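Local atomic coordinates of fructosyl amine: oxygen oxidoreductase (Aspergillus fumigatus, PDB entry 3DJD), a protein that oxidises fructosyl amines with molecular oxygen as electron acceptor, using a bound FAD, as a member of the MSOX/MTOX family of flavoenzymes. Residues M98-Q103 with N259-F264; N120-T125 with G148-S153; R343-D348 with S363-K368. All coordinates share one frame; numbering follows the deposited sequence.

Contact 1: M98-Q103 with N259-F264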
# COMPACT_ATOMS: atom_id res chain seq x y z
N MSE A 98 -18.50 4.32 -1.02
CA MSE A 98 -17.55 5.41 -1.28
C MSE A 98 -18.29 6.71 -1.04
O MSE A 98 -19.26 7.02 -1.74
CB MSE A 98 -17.02 5.37 -2.70
CG MSE A 98 -16.30 4.08 -3.08
SE MSE A 98 -16.46 3.73 -5.02
CE MSE A 98 -18.24 2.89 -5.01
N SER A 99 -17.87 7.45 -0.02
CA SER A 99 -18.64 8.61 0.40
C SER A 99 -17.78 9.83 0.74
O SER A 99 -16.56 9.76 0.79
CB SER A 99 -19.54 8.25 1.59
OG SER A 99 -18.79 7.85 2.72
N ALA A 100 -18.47 10.94 0.99
CA ALA A 100 -17.82 12.21 1.33
C ALA A 100 -18.79 13.09 2.11
O ALA A 100 -19.96 12.73 2.28
CB ALA A 100 -17.37 12.93 0.08
N CYS A 101 -18.28 14.23 2.57
CA CYS A 101 -19.05 15.14 3.44
C CYS A 101 -19.25 16.54 2.84
O CYS A 101 -20.08 17.31 3.31
CB CYS A 101 -18.36 15.28 4.79
SG CYS A 101 -18.49 13.82 5.80
N SER A 102 -18.46 16.85 1.81
CA SER A 102 -18.45 18.16 1.18
C SER A 102 -18.49 17.95 -0.33
O SER A 102 -18.19 16.86 -0.81
CB SER A 102 -17.17 18.91 1.56
OG SER A 102 -16.03 18.39 0.88
N GLN A 103 -18.86 18.99 -1.07
CA GLN A 103 -18.95 18.86 -2.53
C GLN A 103 -17.57 18.60 -3.17
O GLN A 103 -17.46 17.82 -4.11
CB GLN A 103 -19.62 20.09 -3.16
CG GLN A 103 -19.92 19.94 -4.66
CD GLN A 103 -20.89 18.80 -4.97
OE1 GLN A 103 -21.96 18.67 -4.36
NE2 GLN A 103 -20.52 17.96 -5.94
N ASN A 259 -15.18 6.85 3.71
CA ASN A 259 -15.49 8.26 3.49
C ASN A 259 -14.16 8.98 3.25
O ASN A 259 -13.28 8.98 4.13
CB ASN A 259 -16.21 8.85 4.70
CG ASN A 259 -16.57 10.31 4.50
OD1 ASN A 259 -15.71 11.12 4.14
ND2 ASN A 259 -17.83 10.65 4.71
N ILE A 260 -14.03 9.55 2.05
CA ILE A 260 -12.79 10.20 1.57
C ILE A 260 -12.28 11.33 2.50
O ILE A 260 -11.10 11.68 2.44
CB ILE A 260 -12.97 10.72 0.10
CG1 ILE A 260 -11.62 10.94 -0.61
CG2 ILE A 260 -13.87 11.94 0.03
CD1 ILE A 260 -11.76 11.47 -2.02
N GLU A 261 -13.17 11.87 3.34
CA GLU A 261 -12.81 12.97 4.25
C GLU A 261 -12.79 12.57 5.72
O GLU A 261 -12.62 13.42 6.60
CB GLU A 261 -13.78 14.15 4.04
CG GLU A 261 -13.77 14.64 2.61
CD GLU A 261 -14.75 15.80 2.37
OE1 GLU A 261 -15.84 15.53 1.87
OE2 GLU A 261 -14.41 16.96 2.68
N ARG A 262 -12.95 11.27 6.00
CA ARG A 262 -13.03 10.80 7.36
C ARG A 262 -12.15 9.56 7.59
O ARG A 262 -11.37 9.51 8.53
CB ARG A 262 -14.49 10.45 7.71
CG ARG A 262 -15.47 11.63 7.60
CD ARG A 262 -15.32 12.56 8.81
NE ARG A 262 -16.36 13.60 8.82
CZ ARG A 262 -16.26 14.77 8.21
NH1 ARG A 262 -15.17 15.09 7.52
NH2 ARG A 262 -17.27 15.64 8.29
N GLY A 263 -12.31 8.56 6.74
CA GLY A 263 -11.63 7.28 7.01
C GLY A 263 -12.44 6.09 6.55
O GLY A 263 -13.45 6.22 5.86
N PHE A 264 -11.95 4.90 6.91
CA PHE A 264 -12.60 3.67 6.48
C PHE A 264 -12.33 2.53 7.43
O PHE A 264 -11.39 2.61 8.22
CB PHE A 264 -12.19 3.30 5.04
CG PHE A 264 -10.70 3.15 4.84
CD1 PHE A 264 -10.11 1.89 4.87
CD2 PHE A 264 -9.90 4.25 4.53
CE1 PHE A 264 -8.74 1.74 4.63
CE2 PHE A 264 -8.53 4.12 4.31
CZ PHE A 264 -7.95 2.84 4.36
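Glu261 meets Cys101 and Ser102 through its carboxylate, which takes three hydrogen bonds. OE1 of Glu261 accepts from the backbone N of Cys101 at 2.9 Å, a donor standing 38° out of the carboxylate plane, and from the backbone N of Ser102 on the syn side. OE2 of Glu261 accepts from OG of Ser102 at 2.8 Å, also syn, and three donors on two oxygens should hold the group against rotation. Beside it, SG of Cys101 lies over one face of the Arg262 guanidinium, 3.3 Å from NH2 of Arg262, and takes a weak bond from ND2 of Asn259. Further in, a parallel bridge pairs Ser99 with Asn259, and N of Ile260 donates to O of Ser99 at 2.8 Å.

Two local features probably help place these groups. Asn259 CG lies anti to its N (chi1 -179°), from where OD1 of Asn259 accepts from N of Glu261 at 2.8 Å, an Asx turn. Arg262 and Gly263 both face Asn259, a classic beta bulge, and NE of Arg262 is salt-bridged to Glu319. Ser102 N-caps helix 103-108, whose Leu106 touches Ala100, while strand 147-151 flanks strand 96-100 and strand 274-289 pairs with strand 263-265.

Contact 2: N120-T125 with G148-S153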
# COMPACT_ATOMS: atom_id res chain seq x y z
N ASN A 120 -25.34 -2.09 -10.10
CA ASN A 120 -24.83 -2.43 -8.78
C ASN A 120 -24.34 -1.22 -8.00
O ASN A 120 -23.67 -1.38 -6.98
CB ASN A 120 -23.73 -3.48 -8.90
CG ASN A 120 -24.26 -4.79 -9.42
OD1 ASN A 120 -25.23 -5.31 -8.88
ND2 ASN A 120 -23.63 -5.34 -10.46
N LEU A 121 -24.69 -0.03 -8.48
CA LEU A 121 -24.30 1.21 -7.80
C LEU A 121 -25.54 2.02 -7.40
O LEU A 121 -26.41 2.29 -8.24
CB LEU A 121 -23.37 2.05 -8.68
CG LEU A 121 -22.61 3.21 -8.03
CD1 LEU A 121 -21.48 2.69 -7.15
CD2 LEU A 121 -22.07 4.14 -9.10
N VAL A 122 -25.62 2.39 -6.13
CA VAL A 122 -26.73 3.20 -5.64
C VAL A 122 -26.23 4.49 -4.97
O VAL A 122 -25.16 4.49 -4.35
CB VAL A 122 -27.64 2.40 -4.65
CG1 VAL A 122 -28.10 1.09 -5.28
CG2 VAL A 122 -26.93 2.11 -3.36
N GLU A 123 -26.99 5.58 -5.11
CA GLU A 123 -26.68 6.83 -4.40
C GLU A 123 -27.33 6.84 -3.01
O GLU A 123 -28.49 6.41 -2.86
CB GLU A 123 -27.16 8.05 -5.19
CG GLU A 123 -26.54 8.20 -6.56
CD GLU A 123 -27.08 9.41 -7.31
OE1 GLU A 123 -26.98 10.55 -6.78
OE2 GLU A 123 -27.60 9.23 -8.44
N LEU A 124 -26.57 7.30 -2.02
CA LEU A 124 -27.04 7.49 -0.65
C LEU A 124 -26.87 8.94 -0.22
O LEU A 124 -25.80 9.51 -0.41
CB LEU A 124 -26.27 6.61 0.34
CG LEU A 124 -26.52 5.10 0.46
CD1 LEU A 124 -25.90 4.35 -0.70
CD2 LEU A 124 -25.96 4.60 1.77
N THR A 125 -27.92 9.53 0.37
CA THR A 125 -27.86 10.91 0.88
C THR A 125 -28.47 11.05 2.26
O THR A 125 -28.39 12.13 2.88
CB THR A 125 -28.59 11.92 -0.04
OG1 THR A 125 -30.00 11.65 -0.03
CG2 THR A 125 -28.05 11.87 -1.47
N GLY A 148 -22.93 9.63 -0.74
CA GLY A 148 -22.04 8.75 -1.49
C GLY A 148 -22.69 7.73 -2.40
O GLY A 148 -23.86 7.87 -2.79
N TYR A 149 -21.90 6.72 -2.74
CA TYR A 149 -22.30 5.68 -3.69
C TYR A 149 -21.97 4.34 -3.09
O TYR A 149 -20.89 4.14 -2.55
CB TYR A 149 -21.57 5.84 -5.02
CG TYR A 149 -21.74 7.21 -5.63
CD1 TYR A 149 -22.83 7.49 -6.44
CD2 TYR A 149 -20.81 8.22 -5.38
CE1 TYR A 149 -23.00 8.76 -7.01
CE2 TYR A 149 -20.96 9.49 -5.94
CZ TYR A 149 -22.06 9.76 -6.75
OH TYR A 149 -22.21 11.02 -7.30
N PHE A 150 -22.91 3.41 -3.16
CA PHE A 150 -22.66 2.08 -2.64
C PHE A 150 -22.62 1.10 -3.80
O PHE A 150 -23.58 0.99 -4.56
CB PHE A 150 -23.73 1.67 -1.62
CG PHE A 150 -23.54 0.30 -1.06
CD1 PHE A 150 -22.48 0.03 -0.20
CD2 PHE A 150 -24.39 -0.74 -1.41
CE1 PHE A 150 -22.28 -1.26 0.31
CE2 PHE A 150 -24.20 -2.03 -0.91
CZ PHE A 150 -23.14 -2.29 -0.04
N ALA A 151 -21.49 0.43 -3.98
CA ALA A 151 -21.35 -0.65 -4.93
C ALA A 151 -21.65 -1.97 -4.19
O ALA A 151 -20.89 -2.38 -3.31
CB ALA A 151 -19.92 -0.68 -5.54
N ARG A 152 -22.76 -2.62 -4.54
CA ARG A 152 -23.19 -3.82 -3.81
C ARG A 152 -22.30 -5.06 -4.06
O ARG A 152 -22.32 -5.99 -3.27
CB ARG A 152 -24.65 -4.17 -4.16
CG ARG A 152 -24.85 -4.45 -5.63
CD ARG A 152 -26.31 -4.70 -6.00
NE ARG A 152 -26.80 -5.96 -5.45
CZ ARG A 152 -26.64 -7.16 -6.01
NH1 ARG A 152 -25.99 -7.31 -7.17
NH2 ARG A 152 -27.15 -8.22 -5.40
N SER A 153 -21.58 -5.06 -5.18
CA SER A 153 -20.68 -6.15 -5.59
C SER A 153 -19.60 -5.60 -6.51
O SER A 153 -19.67 -4.44 -6.94
CB SER A 153 -21.46 -7.28 -6.29
OG SER A 153 -22.06 -6.77 -7.48
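Leu121-Leu124 and Gly148-Ala151 form an antiparallel strand pair at an end of the branched mixed sheet, their axes 4.5 Å apart at closest and their directions 149° apart. The pair types alternate: Val122-Phe150 and Leu124-Gly148 are hydrogen-bonded pairs, Leu121-Ala151 and Glu123-Tyr149 non-hydrogen-bonded ones. In the first type, N of Phe150 donates to O of Val122 at 2.8 Å; in the second, alpha carbons approach the opposite carbonyls, as CA of Tyr149 does to O of Val122 at 3.2 Å.

Packing is tight around buried Leu124 and Gly148. CD1 of Leu124 reaches CB of Phe150 at 3.6 Å, Leu133 touches both Leu124 and Phe150, and helix 127-131 adds Gln129 and Phe130 against Leu124. Farther out on this face, CG2 of exposed Val122 comes to the same CB of Phe150 at 3.7 Å while sitting at the edge of the phenyl ring.

On the other face, CD1 of Leu121 packs on CB of Tyr149 and CB of Ala151, with Met98 of strand 96-100 alongside. Glu123 there is exposed to solvent, its CG 3.6 Å from CE1 of Tyr149. Where the strands end, exposed Arg152 crosses the Asn120 amide, their planes 27° apart. NH1 of Arg152 donates to OD1 of Asn120 at 2.7 Å; the oxygen lies near the guanidinium plane, while the donor stands 35° out of the amide's carbonyl plane.

Contact 3: R343-D348 with S363-K368. With FAD (flavin-adenine dinucleotide), chain C.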
# COMPACT_ATOMS: atom_id res chain seq x y z
N ARG A 343 0.82 10.90 -8.72
CA ARG A 343 0.36 9.59 -8.19
C ARG A 343 0.19 8.51 -9.27
O ARG A 343 -0.56 7.54 -9.07
CB ARG A 343 -0.90 9.75 -7.33
CG ARG A 343 -0.58 10.45 -5.99
CD ARG A 343 -1.79 10.50 -5.09
NE ARG A 343 -2.19 9.17 -4.60
CZ ARG A 343 -3.35 8.92 -4.01
NH1 ARG A 343 -4.22 9.92 -3.84
NH2 ARG A 343 -3.65 7.69 -3.59
N GLU A 344 0.92 8.68 -10.37
CA GLU A 344 1.06 7.60 -11.35
C GLU A 344 2.26 6.74 -10.95
O GLU A 344 3.18 7.24 -10.31
CB GLU A 344 1.26 8.16 -12.77
CG GLU A 344 0.10 8.99 -13.35
CD GLU A 344 -1.25 8.27 -13.37
OE1 GLU A 344 -1.30 7.04 -13.21
OE2 GLU A 344 -2.30 8.95 -13.57
N PHE A 345 2.23 5.46 -11.32
CA PHE A 345 3.31 4.53 -10.94
C PHE A 345 4.64 4.88 -11.60
O PHE A 345 4.70 5.57 -12.64
CB PHE A 345 2.91 3.08 -11.27
CG PHE A 345 1.62 2.64 -10.61
CD1 PHE A 345 1.22 3.17 -9.38
CD2 PHE A 345 0.82 1.65 -11.22
CE1 PHE A 345 0.02 2.76 -8.77
CE2 PHE A 345 -0.40 1.22 -10.61
CZ PHE A 345 -0.78 1.78 -9.39
N LEU A 346 5.72 4.41 -10.99
CA LEU A 346 7.04 4.57 -11.58
C LEU A 346 7.63 3.20 -11.84
O LEU A 346 8.22 2.56 -10.95
CB LEU A 346 7.95 5.44 -10.70
CG LEU A 346 9.41 5.57 -11.15
CD1 LEU A 346 9.60 5.99 -12.61
CD2 LEU A 346 10.10 6.56 -10.19
N ILE A 347 7.40 2.74 -13.06
CA ILE A 347 7.78 1.39 -13.47
C ILE A 347 8.44 1.51 -14.80
O ILE A 347 7.77 1.80 -15.81
CB ILE A 347 6.55 0.43 -13.56
CG1 ILE A 347 5.87 0.29 -12.17
CG2 ILE A 347 6.95 -0.94 -14.18
CD1 ILE A 347 4.50 -0.42 -12.20
N ASP A 348 9.76 1.30 -14.82
CA ASP A 348 10.55 1.57 -16.03
C ASP A 348 11.96 1.06 -15.86
O ASP A 348 12.42 0.84 -14.73
CB ASP A 348 10.58 3.09 -16.26
CG ASP A 348 10.91 3.50 -17.72
OD1 ASP A 348 11.18 2.62 -18.57
OD2 ASP A 348 10.92 4.74 -17.97
N SER A 363 2.29 5.12 -4.71
CA SER A 363 1.49 6.32 -4.45
C SER A 363 0.26 6.02 -3.60
O SER A 363 -0.82 6.59 -3.82
CB SER A 363 1.11 7.03 -5.77
OG SER A 363 2.26 7.45 -6.50
N GLY A 364 0.45 5.15 -2.60
CA GLY A 364 -0.62 4.85 -1.64
C GLY A 364 -1.79 4.06 -2.19
O GLY A 364 -2.81 3.92 -1.52
N ARG A 365 -1.64 3.52 -3.40
CA ARG A 365 -2.73 2.79 -4.02
C ARG A 365 -2.31 1.45 -4.64
O ARG A 365 -3.06 0.89 -5.44
CB ARG A 365 -3.52 3.67 -5.02
CG ARG A 365 -2.71 4.15 -6.18
CD ARG A 365 -3.38 5.32 -6.88
NE ARG A 365 -2.64 5.70 -8.08
CZ ARG A 365 -2.76 5.08 -9.26
NH1 ARG A 365 -3.59 4.04 -9.40
NH2 ARG A 365 -2.05 5.47 -10.30
N GLY A 366 -1.17 0.90 -4.21
CA GLY A 366 -0.59 -0.23 -4.94
C GLY A 366 -0.98 -1.61 -4.45
O GLY A 366 -0.60 -2.60 -5.09
N PHE A 367 -1.70 -1.71 -3.34
CA PHE A 367 -1.90 -3.09 -2.85
C PHE A 367 -2.81 -3.94 -3.75
O PHE A 367 -2.52 -5.13 -4.02
CB PHE A 367 -2.35 -3.23 -1.40
CG PHE A 367 -2.34 -4.67 -0.98
CD1 PHE A 367 -1.14 -5.25 -0.58
CD2 PHE A 367 -3.46 -5.48 -1.20
CE1 PHE A 367 -1.07 -6.63 -0.28
CE2 PHE A 367 -3.41 -6.85 -0.90
CZ PHE A 367 -2.21 -7.42 -0.43
N LYS A 368 -3.85 -3.31 -4.27
CA LYS A 368 -4.79 -4.03 -5.09
C LYS A 368 -4.13 -4.65 -6.35
O LYS A 368 -4.69 -5.55 -6.95
CB LYS A 368 -5.98 -3.14 -5.44
CG LYS A 368 -5.90 -2.39 -6.70
CD LYS A 368 -7.32 -1.98 -7.14
CE LYS A 368 -7.28 -0.92 -8.23
NZ LYS A 368 -8.62 -0.26 -8.43
PA FAD C . 6.03 -2.27 0.44
O1A FAD C . 5.02 -3.35 0.37
O2A FAD C . 6.03 -1.37 1.61
O5B FAD C . 7.42 -3.07 0.42
C5B FAD C . 8.67 -2.43 0.47
C4B FAD C . 9.65 -3.46 0.99
O4B FAD C . 10.95 -2.79 0.90
C3B FAD C . 9.41 -3.75 2.48
O3B FAD C . 9.15 -5.13 2.64
C2B FAD C . 10.75 -3.34 3.14
O2B FAD C . 11.16 -4.25 4.20
C1B FAD C . 11.72 -3.35 1.92
N9A FAD C . 12.99 -2.67 2.28
C8A FAD C . 13.14 -1.55 3.02
N7A FAD C . 14.46 -1.28 3.14
C5A FAD C . 15.13 -2.26 2.49
C6A FAD C . 16.48 -2.53 2.28
N6A FAD C . 17.43 -1.76 2.84
N1A FAD C . 16.81 -3.62 1.54
C2A FAD C . 15.88 -4.43 1.01
N3A FAD C . 14.58 -4.18 1.18
C4A FAD C . 14.19 -3.12 1.93
N1 FAD C . -3.57 0.08 -1.46
C2 FAD C . -4.72 -0.49 -2.00
O2 FAD C . -4.69 -0.99 -3.12
N3 FAD C . -5.91 -0.46 -1.25
C4 FAD C . -5.96 0.15 0.02
O4 FAD C . -7.02 0.16 0.67
C4X FAD C . -4.80 0.71 0.55
N5 FAD C . -4.84 1.32 1.81
C5X FAD C . -3.62 1.67 2.43
C6 FAD C . -3.62 2.06 3.77
C7 FAD C . -2.41 2.37 4.39
C7M FAD C . -2.42 2.80 5.86
C8 FAD C . -1.23 2.32 3.65
C8M FAD C . 0.14 2.65 4.26
C9 FAD C . -1.22 1.91 2.33
C9A FAD C . -2.42 1.59 1.70
N10 FAD C . -2.44 1.20 0.35
C10 FAD C . -3.61 0.68 -0.19
C1' FAD C . -1.25 1.33 -0.51
C2' FAD C . -0.45 0.02 -0.58
O2' FAD C . -0.37 -0.55 0.72
C3' FAD C . 0.98 0.31 -1.05
O3' FAD C . 0.94 1.23 -2.15
C4' FAD C . 1.72 -0.96 -1.49
O4' FAD C . 1.59 -1.96 -0.53
C5' FAD C . 3.20 -0.61 -1.60
O5' FAD C . 3.92 -1.71 -2.12
P FAD C . 5.50 -1.61 -2.35
O1P FAD C . 5.87 -0.43 -3.16
O2P FAD C . 5.92 -2.97 -2.73
O3P FAD C . 6.06 -1.31 -0.82
O HOH W 1 -4.93 5.51 -1.93
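The FAD-binding loop between strand 356-360 and helix 373-382 is fastened to the segment leading into strand 346-347 by two reciprocal arginine grips. Arg365 directs NE and NH2 side-on at O of Arg343, with NH2 at 2.8 Å on a carbonyl lone pair and both bonds in the guanidinium plane. Arg343 returns the grip: its NE and NH2 converge on O of Ser363, each at 3.0 Å. Two bonds to one carbonyl oxygen limit how far each guanidinium can turn.

Arg365 CG lies between its N and carbonyl carbon (chi1 63°), and the chain runs extended to NE, which brings the guanidinium against Phe345, NH2 over the rim of the ring face. CE1 of Phe345 stands 3.6 Å above the guanidinium centre, with the planes 19° apart, a near-parallel contact. Trp17 meets Phe345 edge-to-face. Glu344 OE1 makes a long salt bridge to NH2 of Arg365, and Asn70 bonds to both side chains.

Beyond this fastening, the loop offers successive amides to the cofactor. N of Gly366 donates to the ribityl O3' and N of Phe367 to flavin N1 at 3.2 Å. The last amide, N of Lys368, donates to flavin O2 at 2.7 Å with a 151° angle at the hydrogen.

Contacts 1 and 2 share one sheet: strands 96-100 and 147-151 are neighbours, and Met98 O lies 2.8 Å from Tyr149 N, a probable hydrogen bond. Contact 3 stands apart, with its centre about 22 Å from that of contact 1 and 26 Å from that of contact 2. Its centre lies about 9 Å from the chain's centre, against 19 Å and 25 Å, matching a passage from cofactor site through the partly buried end of an inner strand to the surface. Chemistry follows place: contact 2 relies on regular strand pairing, contact 1 on a carboxylate holding backbone amides where strands end, and contact 3 on guanidinium groups holding carbonyls beside FAD.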